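Local coordinates for protein alpha-Amylase (Thermotoga maritima, PDB 2B5D) that is an alpha-amylase-type protein of glycosyl hydrolase family 57, whose members are built round a beta/alpha barrel-like catalytic domain, at residues Met1-Leu9 / Val371-Ala382; Met44-Leu53 / Leu364-Asn372. All blocks are in the same frame, centred on the assembly; numbering follows the deposited sequence.

Interaction 1: residues Met1-Leu9 / Val371-Ala382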
loop_
_atom_site.group_PDB
_atom_site.type_symbol
_atom_site.label_atom_id
_atom_site.label_comp_id
_atom_site.label_asym_id
_atom_site.label_seq_id
_atom_site.Cartn_x
_atom_site.Cartn_y
_atom_site.Cartn_z
ATOM N N MET A 1 5.700 9.215 -61.450
ATOM C CA MET A 1 5.838 9.740 -60.049
ATOM C C MET A 1 5.814 8.609 -58.993
ATOM O O MET A 1 5.239 7.540 -59.216
ATOM C CB MET A 1 4.814 10.873 -59.749
ATOM C CG MET A 1 3.345 10.632 -60.173
ATOM S SD MET A 1 2.197 11.980 -59.644
ATOM C CE MET A 1 0.571 11.315 -60.082
ATOM N N ARG A 2 6.460 8.871 -57.859
ATOM C CA ARG A 2 6.560 7.931 -56.748
ATOM C C ARG A 2 5.962 8.534 -55.496
ATOM O O ARG A 2 6.097 9.733 -55.250
ATOM C CB ARG A 2 8.014 7.619 -56.459
ATOM C CG ARG A 2 8.963 8.021 -57.566
ATOM C CD ARG A 2 10.435 7.957 -57.118
ATOM N NE ARG A 2 11.155 6.817 -57.679
ATOM C CZ ARG A 2 10.630 5.618 -57.907
ATOM N NH1 ARG A 2 9.369 5.370 -57.584
ATOM N NH2 ARG A 2 11.379 4.657 -58.445
ATOM N N GLY A 3 5.299 7.691 -54.712
ATOM C CA GLY A 3 4.792 8.037 -53.384
ATOM C C GLY A 3 5.951 8.257 -52.443
ATOM O O GLY A 3 6.993 7.626 -52.591
ATOM N N LYS A 4 5.776 9.169 -51.484
ATOM C CA LYS A 4 6.845 9.497 -50.535
ATOM C C LYS A 4 6.564 8.885 -49.168
ATOM O O LYS A 4 5.499 9.102 -48.571
ATOM C CB LYS A 4 7.045 11.014 -50.485
ATOM C CG LYS A 4 7.610 11.529 -51.809
ATOM C CD LYS A 4 6.824 12.672 -52.406
ATOM C CE LYS A 4 7.632 13.977 -52.438
ATOM N NZ LYS A 4 8.813 13.935 -53.368
ATOM N N ILE A 5 7.490 8.062 -48.696
ATOM C CA ILE A 5 7.263 7.443 -47.394
ATOM C C ILE A 5 8.071 8.091 -46.313
ATOM O O ILE A 5 9.319 8.098 -46.353
ATOM C CB ILE A 5 7.096 5.818 -47.343
ATOM C CG1 ILE A 5 8.406 5.070 -47.532
ATOM C CG2 ILE A 5 5.933 5.270 -48.287
ATOM C CD1 ILE A 5 9.067 4.767 -46.172
ATOM N N LEU A 6 7.356 8.701 -45.372
ATOM C CA LEU A 6 8.039 9.366 -44.258
ATOM C C LEU A 6 7.879 8.580 -42.942
ATOM O O LEU A 6 6.830 8.614 -42.294
ATOM C CB LEU A 6 7.697 10.886 -44.201
ATOM C CG LEU A 6 7.819 11.859 -43.015
ATOM C CD1 LEU A 6 9.046 11.743 -42.126
ATOM C CD2 LEU A 6 7.572 13.327 -43.471
ATOM N N ILE A 7 8.932 7.832 -42.600
ATOM C CA ILE A 7 8.944 7.055 -41.357
ATOM C C ILE A 7 9.451 7.954 -40.254
ATOM O O ILE A 7 10.531 8.525 -40.328
ATOM C CB ILE A 7 9.830 5.730 -41.424
ATOM C CG1 ILE A 7 9.303 4.708 -42.440
ATOM C CG2 ILE A 7 9.944 5.071 -40.042
ATOM C CD1 ILE A 7 7.777 4.572 -42.479
ATOM N N PHE A 8 8.677 8.049 -39.196
ATOM C CA PHE A 8 9.120 8.854 -38.067
ATOM C C PHE A 8 9.219 8.002 -36.785
ATOM O O PHE A 8 8.248 7.355 -36.380
ATOM C CB PHE A 8 8.191 10.088 -37.876
ATOM C CG PHE A 8 8.613 10.957 -36.728
ATOM C CD1 PHE A 8 9.437 12.083 -36.937
ATOM C CD2 PHE A 8 8.248 10.623 -35.431
ATOM C CE1 PHE A 8 9.882 12.882 -35.859
ATOM C CE2 PHE A 8 8.699 11.400 -34.341
ATOM C CZ PHE A 8 9.493 12.539 -34.550
ATOM N N LEU A 9 10.392 8.018 -36.165
ATOM C CA LEU A 9 10.623 7.424 -34.853
ATOM C C LEU A 9 10.756 8.458 -33.758
ATOM O O LEU A 9 11.663 9.334 -33.798
ATOM C CB LEU A 9 11.938 6.629 -34.862
ATOM C CG LEU A 9 12.050 5.440 -35.819
ATOM C CD1 LEU A 9 13.375 4.690 -35.596
ATOM C CD2 LEU A 9 10.847 4.520 -35.728
ATOM N N VAL A 371 11.903 -0.523 -50.096
ATOM C CA VAL A 371 11.418 0.768 -50.608
ATOM C C VAL A 371 12.429 1.352 -51.569
ATOM O O VAL A 371 12.055 1.871 -52.610
ATOM C CB VAL A 371 11.038 1.786 -49.491
ATOM C CG1 VAL A 371 10.915 3.184 -50.055
ATOM C CG2 VAL A 371 9.714 1.407 -48.844
ATOM N N ASN A 372 13.702 1.237 -51.230
ATOM C CA ASN A 372 14.764 1.653 -52.117
ATOM C C ASN A 372 14.656 1.005 -53.532
ATOM O O ASN A 372 14.812 1.691 -54.534
ATOM C CB ASN A 372 16.129 1.350 -51.495
ATOM C CG ASN A 372 16.581 2.395 -50.465
ATOM O OD1 ASN A 372 17.445 2.098 -49.615
ATOM N ND2 ASN A 372 16.023 3.603 -50.528
ATOM N N GLU A 373 14.385 -0.299 -53.602
ATOM C CA GLU A 373 14.189 -0.976 -54.880
ATOM C C GLU A 373 12.879 -0.663 -55.552
ATOM O O GLU A 373 12.830 -0.615 -56.780
ATOM C CB GLU A 373 14.355 -2.500 -54.765
ATOM C CG GLU A 373 15.806 -2.940 -54.492
ATOM C CD GLU A 373 16.837 -1.982 -55.112
ATOM O OE1 GLU A 373 16.897 -1.874 -56.369
ATOM O OE2 GLU A 373 17.577 -1.322 -54.333
ATOM N N SER A 374 11.821 -0.451 -54.769
ATOM C CA SER A 374 10.489 -0.127 -55.321
ATOM C C SER A 374 10.490 0.982 -56.372
ATOM O O SER A 374 11.159 1.999 -56.228
ATOM C CB SER A 374 9.503 0.256 -54.222
ATOM O OG SER A 374 8.260 0.662 -54.776
ATOM N N LYS A 375 9.709 0.753 -57.426
ATOM C CA LYS A 375 9.489 1.729 -58.473
ATOM C C LYS A 375 8.258 2.603 -58.162
ATOM O O LYS A 375 7.971 3.561 -58.877
ATOM C CB LYS A 375 9.359 1.021 -59.848
ATOM C CG LYS A 375 10.692 0.451 -60.400
ATOM C CD LYS A 375 11.841 1.499 -60.375
ATOM C CE LYS A 375 13.217 0.904 -60.776
ATOM N NZ LYS A 375 13.353 0.675 -62.257
ATOM N N ASP A 376 7.536 2.273 -57.100
ATOM C CA ASP A 376 6.324 3.008 -56.734
ATOM C C ASP A 376 6.563 4.024 -55.560
ATOM O O ASP A 376 5.654 4.773 -55.184
ATOM C CB ASP A 376 5.202 2.006 -56.346
ATOM C CG ASP A 376 4.534 1.290 -57.577
ATOM O OD1 ASP A 376 4.175 1.959 -58.599
ATOM O OD2 ASP A 376 4.307 0.045 -57.490
ATOM N N LEU A 377 7.769 4.026 -54.987
ATOM C CA LEU A 377 7.989 4.530 -53.621
ATOM C C LEU A 377 9.394 5.015 -53.412
ATOM O O LEU A 377 10.356 4.451 -53.924
ATOM C CB LEU A 377 7.714 3.470 -52.535
ATOM C CG LEU A 377 6.341 2.917 -52.195
ATOM C CD1 LEU A 377 6.502 1.987 -51.032
ATOM C CD2 LEU A 377 5.309 3.985 -51.866
ATOM N N LYS A 378 9.473 6.071 -52.620
ATOM C CA LYS A 378 10.713 6.709 -52.237
ATOM C C LYS A 378 10.675 6.962 -50.711
ATOM O O LYS A 378 9.638 7.342 -50.160
ATOM C CB LYS A 378 10.794 8.042 -52.986
ATOM C CG LYS A 378 12.166 8.743 -52.894
ATOM C CD LYS A 378 12.255 9.862 -53.900
ATOM C CE LYS A 378 10.925 10.622 -53.981
ATOM N NZ LYS A 378 11.097 12.051 -54.447
ATOM N N LEU A 379 11.785 6.722 -50.027
ATOM C CA LEU A 379 11.921 7.191 -48.651
ATOM C C LEU A 379 12.280 8.671 -48.725
ATOM O O LEU A 379 13.114 9.035 -49.527
ATOM C CB LEU A 379 13.026 6.462 -47.911
ATOM C CG LEU A 379 12.940 4.938 -47.734
ATOM C CD1 LEU A 379 14.209 4.418 -47.014
ATOM C CD2 LEU A 379 11.694 4.513 -46.993
ATOM N N VAL A 380 11.630 9.496 -47.895
ATOM C CA VAL A 380 11.964 10.921 -47.716
ATOM C C VAL A 380 12.136 11.240 -46.229
ATOM O O VAL A 380 11.596 10.535 -45.376
ATOM C CB VAL A 380 10.853 11.860 -48.321
ATOM C CG1 VAL A 380 10.662 11.591 -49.818
ATOM C CG2 VAL A 380 9.495 11.725 -47.582
ATOM N N THR A 381 12.913 12.269 -45.904
ATOM C CA THR A 381 12.892 12.808 -44.533
ATOM C C THR A 381 11.945 13.990 -44.600
ATOM O O THR A 381 11.597 14.438 -45.681
ATOM C CB THR A 381 14.261 13.298 -44.061
ATOM O OG1 THR A 381 14.557 14.520 -44.744
ATOM C CG2 THR A 381 15.331 12.263 -44.311
ATOM N N ALA A 382 11.557 14.529 -43.459
ATOM C CA ALA A 382 10.586 15.601 -43.440
ATOM C C ALA A 382 11.177 16.937 -43.951
ATOM O O ALA A 382 10.471 17.767 -44.518
ATOM C CB ALA A 382 10.036 15.747 -42.067
HETATM O O HOH W 1 11.610 10.242 -42.753
#
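Gly3 to Ile5 pair in parallel with Leu377 to Leu379, the short strand axes 4.7 Å apart and inclined by 34°, which adds strand 377-379 to the mainly parallel sheet of the glycosyl hydrolase family 57 domain beside the N-terminal strand 3-11. Four backbone bonds join the strands: Asp376 O accepts from Gly3 N, Gly3 O from Lys378 N, Lys378 O from Ile5 N at 2.7 Å, and Ile5 O from Val380 N at 3.1 Å. The other edge of strand 3-11 pairs with strand 343-349.

Ile5 and Leu377 lie on the face turned to helix 360-373. Ile5 CG2 meets Leu377 CD2 at 3.9 Å, while Ile5 CG1, placed between the backbone N and the carbonyl carbon (chi1 74°), reaches Val371 CG1 of the helix at 4.0 Å. On the reverse face the Lys4 chain crosses Val380 at about a right angle, with CG on Val380 CG1 at 3.6 Å. It then runs alongside Lys378, bringing two like charges close; a long, weak ion pair with Glu341 probably eases the repulsion at Lys4. Farther along, Leu6 CD2 rests on Ala382 CB, and a water sits within hydrogen-bonding distance of both Ile7 O and Val380 O. At the opposite end, the guanidinium of Arg2 reaches the turn after the helix, where NH1 donates a weak hydrogen bond (2.6 Å, 143°) to Lys375 O.

Interaction 2: residues Met44-Leu53 / Leu364-Asn372; sequences MFDEIEDFRL and LKRFFELVN
Phe368, on helix 360-373, projects into the bend where helix 27-47 gives way to the loop before strand 53-57, so the contact is helix packing on the outside of the mainly parallel sheet of the family 57 domain. Apolar packing dominates. With CG anti to its carbonyl carbon (chi1 -74°), the Phe368 ring is directed at the loop: CD2 meets Phe51 CB at 3.5 Å, and CZ approaches Leu53 CD1, which lies at the ring edge. Ile48, the first residue past the helix, lies roughly perpendicular to Phe368 and presses CD1 against its CB at 3.4 Å. The same branch slides past Glu369 in the opposite direction, CD1 lying 3.6 Å from Glu369 CG. Met44 runs antiparallel to the Lys365 side chain, its CG tightly placed 3.5 Å from Lys365 CB; bends at chi2 and chi3 carry its methyl CE over to Leu364 CB at 3.7 Å.

Polar groups add little directly across the contact. Lys365, extended beyond CG, brings its ammonium near Glu47, but NZ and Glu47 OE1 stand 4.6 Å apart, beyond a salt bridge. A water lies between the two residues, donating to Glu47 O and more weakly to Glu47 OE1, and accepting weakly from Lys365 NZ. Within 44-53 itself, Arg52 folds back over its own loop and forms a salt bridge with Asp50, while its NE pairs with Glu384. Its NH2 also donates to Phe51 O at 3.0 Å, with that oxygen in the guanidinium plane.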
loop_
_atom_site.group_PDB
_atom_site.type_symbol
_atom_site.label_atom_id
_atom_site.label_comp_id
_atom_site.label_asym_id
_atom_site.label_seq_id
_atom_site.Cartn_x
_atom_site.Cartn_y
_atom_site.Cartn_z
ATOM N N MET A 44 22.437 -0.424 -37.950
ATOM C CA MET A 44 21.647 -0.464 -39.155
ATOM C C MET A 44 21.924 0.690 -40.137
ATOM O O MET A 44 21.864 0.478 -41.340
ATOM C CB MET A 44 20.174 -0.534 -38.763
ATOM C CG MET A 44 19.205 -0.890 -39.886
ATOM S SD MET A 44 18.500 0.549 -40.739
ATOM C CE MET A 44 17.013 0.866 -39.793
ATOM N N PHE A 45 22.221 1.898 -39.652
ATOM C CA PHE A 45 22.491 3.037 -40.551
ATOM C C PHE A 45 23.818 2.823 -41.232
ATOM O O PHE A 45 23.999 3.177 -42.386
ATOM C CB PHE A 45 22.562 4.388 -39.814
ATOM C CG PHE A 45 21.286 4.798 -39.124
ATOM C CD1 PHE A 45 21.304 5.812 -38.192
ATOM C CD2 PHE A 45 20.077 4.162 -39.391
ATOM C CE1 PHE A 45 20.152 6.185 -37.537
ATOM C CE2 PHE A 45 18.929 4.538 -38.741
ATOM C CZ PHE A 45 18.969 5.553 -37.810
ATOM N N ASP A 46 24.757 2.271 -40.469
ATOM C CA ASP A 46 26.070 1.938 -40.960
ATOM C C ASP A 46 26.003 0.843 -42.034
ATOM O O ASP A 46 26.604 0.997 -43.108
ATOM C CB ASP A 46 26.940 1.509 -39.788
ATOM C CG ASP A 46 28.401 1.335 -40.173
ATOM O OD1 ASP A 46 28.878 0.176 -40.108
ATOM O OD2 ASP A 46 29.071 2.340 -40.526
ATOM N N GLU A 47 25.255 -0.229 -41.759
ATOM C CA GLU A 47 25.208 -1.399 -42.634
ATOM C C GLU A 47 24.403 -1.186 -43.929
ATOM O O GLU A 47 24.850 -1.605 -45.015
ATOM C CB GLU A 47 24.698 -2.620 -41.859
ATOM C CG GLU A 47 24.571 -3.914 -42.675
ATOM C CD GLU A 47 25.899 -4.698 -42.823
ATOM O OE1 GLU A 47 26.110 -5.351 -43.884
ATOM O OE2 GLU A 47 26.729 -4.671 -41.877
ATOM N N ILE A 48 23.231 -0.551 -43.832
ATOM C CA ILE A 48 22.397 -0.301 -45.016
ATOM C C ILE A 48 23.135 0.590 -46.031
ATOM O O ILE A 48 24.016 1.387 -45.647
ATOM C CB ILE A 48 20.992 0.285 -44.647
ATOM C CG1 ILE A 48 19.962 -0.106 -45.714
ATOM C CG2 ILE A 48 21.060 1.796 -44.426
ATOM C CD1 ILE A 48 18.526 0.283 -45.414
ATOM N N GLU A 49 22.800 0.453 -47.316
ATOM C CA GLU A 49 23.458 1.271 -48.353
ATOM C C GLU A 49 22.927 2.693 -48.273
ATOM O O GLU A 49 23.685 3.661 -48.269
ATOM C CB GLU A 49 23.261 0.679 -49.758
ATOM C CG GLU A 49 23.820 1.529 -50.958
ATOM C CD GLU A 49 25.331 1.886 -50.856
ATOM O OE1 GLU A 49 25.716 3.036 -51.222
ATOM O OE2 GLU A 49 26.136 1.025 -50.406
ATOM N N ASP A 50 21.608 2.808 -48.195
ATOM C CA ASP A 50 20.975 4.108 -48.168
ATOM C C ASP A 50 19.654 4.000 -47.432
ATOM O O ASP A 50 18.983 2.971 -47.506
ATOM C CB ASP A 50 20.740 4.602 -49.595
ATOM C CG ASP A 50 20.541 6.111 -49.668
ATOM O OD1 ASP A 50 21.307 6.868 -49.016
ATOM O OD2 ASP A 50 19.621 6.546 -50.395
ATOM N N PHE A 51 19.286 5.074 -46.737
ATOM C CA PHE A 51 18.001 5.166 -46.056
ATOM C C PHE A 51 17.608 6.646 -45.998
ATOM O O PHE A 51 18.438 7.515 -46.232
ATOM C CB PHE A 51 18.101 4.541 -44.637
ATOM C CG PHE A 51 18.861 5.403 -43.646
ATOM C CD1 PHE A 51 20.262 5.372 -43.598
ATOM C CD2 PHE A 51 18.174 6.273 -42.795
ATOM C CE1 PHE A 51 20.956 6.189 -42.716
ATOM C CE2 PHE A 51 18.857 7.096 -41.913
ATOM C CZ PHE A 51 20.244 7.051 -41.868
ATOM N N ARG A 52 16.337 6.908 -45.706
ATOM C CA ARG A 52 15.875 8.229 -45.254
ATOM C C ARG A 52 14.962 8.036 -44.040
ATOM O O ARG A 52 13.993 7.280 -44.096
ATOM C CB ARG A 52 15.098 8.984 -46.339
ATOM C CG ARG A 52 15.880 9.450 -47.545
ATOM C CD ARG A 52 17.039 10.340 -47.176
ATOM N NE ARG A 52 17.634 10.866 -48.386
ATOM C CZ ARG A 52 18.641 10.300 -49.038
ATOM N NH1 ARG A 52 19.082 10.859 -50.150
ATOM N NH2 ARG A 52 19.212 9.186 -48.591
ATOM N N LEU A 53 15.262 8.755 -42.961
ATOM C CA LEU A 53 14.517 8.601 -41.710
ATOM C C LEU A 53 14.554 9.886 -40.909
ATOM O O LEU A 53 15.589 10.564 -40.829
ATOM C CB LEU A 53 15.086 7.423 -40.888
ATOM C CG LEU A 53 14.589 7.179 -39.462
ATOM C CD1 LEU A 53 13.229 6.539 -39.478
ATOM C CD2 LEU A 53 15.602 6.378 -38.584
ATOM N N LEU A 364 12.890 -2.761 -39.995
ATOM C CA LEU A 364 13.155 -1.449 -40.516
ATOM C C LEU A 364 14.158 -1.445 -41.653
ATOM O O LEU A 364 14.004 -0.693 -42.642
ATOM C CB LEU A 364 13.581 -0.480 -39.410
ATOM C CG LEU A 364 12.520 0.601 -39.205
ATOM C CD1 LEU A 364 12.458 1.457 -40.452
ATOM C CD2 LEU A 364 11.097 0.045 -38.915
ATOM N N LYS A 365 15.173 -2.294 -41.519
ATOM C CA LYS A 365 16.257 -2.322 -42.492
ATOM C C LYS A 365 15.780 -2.972 -43.791
ATOM O O LYS A 365 16.095 -2.513 -44.880
ATOM C CB LYS A 365 17.462 -3.077 -41.938
ATOM C CG LYS A 365 18.694 -3.016 -42.848
ATOM C CD LYS A 365 19.509 -4.275 -42.666
ATOM C CE LYS A 365 20.870 -4.140 -43.312
ATOM N NZ LYS A 365 21.586 -5.427 -43.148
ATOM N N ARG A 366 15.002 -4.032 -43.663
ATOM C CA ARG A 366 14.509 -4.722 -44.822
ATOM C C ARG A 366 13.483 -3.886 -45.544
ATOM O O ARG A 366 13.448 -3.904 -46.767
ATOM C CB ARG A 366 13.986 -6.130 -44.470
ATOM C CG ARG A 366 15.144 -7.118 -44.234
ATOM C CD ARG A 366 16.169 -7.184 -45.429
ATOM N NE ARG A 366 15.524 -7.755 -46.618
ATOM C CZ ARG A 366 15.589 -7.247 -47.843
ATOM N NH1 ARG A 366 14.945 -7.850 -48.833
ATOM N NH2 ARG A 366 16.309 -6.151 -48.087
ATOM N N PHE A 367 12.662 -3.156 -44.789
ATOM C CA PHE A 367 11.647 -2.298 -45.389
ATOM C C PHE A 367 12.304 -1.157 -46.136
ATOM O O PHE A 367 11.854 -0.806 -47.206
ATOM C CB PHE A 367 10.663 -1.778 -44.352
ATOM C CG PHE A 367 9.610 -0.876 -44.911
ATOM C CD1 PHE A 367 8.537 -1.401 -45.612
ATOM C CD2 PHE A 367 9.670 0.510 -44.698
ATOM C CE1 PHE A 367 7.521 -0.557 -46.134
ATOM C CE2 PHE A 367 8.672 1.362 -45.202
ATOM C CZ PHE A 367 7.591 0.831 -45.934
ATOM N N PHE A 368 13.378 -0.596 -45.590
ATOM C CA PHE A 368 14.087 0.468 -46.289
ATOM C C PHE A 368 14.662 -0.038 -47.600
ATOM O O PHE A 368 14.483 0.603 -48.640
ATOM C CB PHE A 368 15.187 1.097 -45.432
ATOM C CG PHE A 368 14.674 1.991 -44.332
ATOM C CD1 PHE A 368 13.330 2.379 -44.284
ATOM C CD2 PHE A 368 15.545 2.480 -43.364
ATOM C CE1 PHE A 368 12.872 3.214 -43.290
ATOM C CE2 PHE A 368 15.093 3.333 -42.363
ATOM C CZ PHE A 368 13.759 3.700 -42.327
ATOM N N GLU A 369 15.319 -1.193 -47.555
ATOM C CA GLU A 369 15.960 -1.755 -48.746
ATOM C C GLU A 369 14.940 -2.067 -49.833
ATOM O O GLU A 369 15.192 -1.844 -51.013
ATOM C CB GLU A 369 16.823 -2.981 -48.399
ATOM C CG GLU A 369 18.033 -2.635 -47.542
ATOM C CD GLU A 369 18.821 -3.845 -47.033
ATOM O OE1 GLU A 369 18.252 -4.969 -46.871
ATOM O OE2 GLU A 369 20.043 -3.660 -46.798
ATOM N N LEU A 370 13.780 -2.561 -49.417
ATOM C CA LEU A 370 12.671 -2.834 -50.317
ATOM C C LEU A 370 12.107 -1.564 -50.923
ATOM O O LEU A 370 11.851 -1.523 -52.133
ATOM C CB LEU A 370 11.583 -3.585 -49.574
ATOM C CG LEU A 370 11.435 -5.108 -49.716
ATOM C CD1 LEU A 370 12.633 -5.823 -50.352
ATOM C CD2 LEU A 370 11.102 -5.673 -48.366
ATOM N N VAL A 371 11.903 -0.523 -50.096
ATOM C CA VAL A 371 11.418 0.768 -50.608
ATOM C C VAL A 371 12.429 1.352 -51.569
ATOM O O VAL A 371 12.055 1.871 -52.610
ATOM C CB VAL A 371 11.038 1.786 -49.491
ATOM C CG1 VAL A 371 10.915 3.184 -50.055
ATOM C CG2 VAL A 371 9.714 1.407 -48.844
ATOM N N ASN A 372 13.702 1.237 -51.230
ATOM C CA ASN A 372 14.764 1.653 -52.117
ATOM C C ASN A 372 14.656 1.005 -53.532
ATOM O O ASN A 372 14.812 1.691 -54.534
ATOM C CB ASN A 372 16.129 1.350 -51.495
ATOM C CG ASN A 372 16.581 2.395 -50.465
ATOM O OD1 ASN A 372 17.445 2.098 -49.615
ATOM N ND2 ASN A 372 16.023 3.603 -50.528
HETATM O O HOH W 2 23.517 -4.420 -45.798
#

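Both contacts use helix 360-373, and Val371 and Asn372 belong to both. Interaction 1 is the more buried, a backbone-bonded strand pair within the sheet, whereas interaction 2 is partly buried and has no clear hydrogen bond directly across it, relying on side-chain packing with charged groups toward its more exposed side. Their centres lie 11 Å apart and the layers are continuous: Phe368 CD1 packs on Leu379 CD1 at 3.5 Å, and Phe367 packs against Ile5. Leu53 CD1 likewise approaches Ile7 O. The helix thus rests with one flank on the sheet extended by interaction 1 and meets the 44-53 bend through interaction 2.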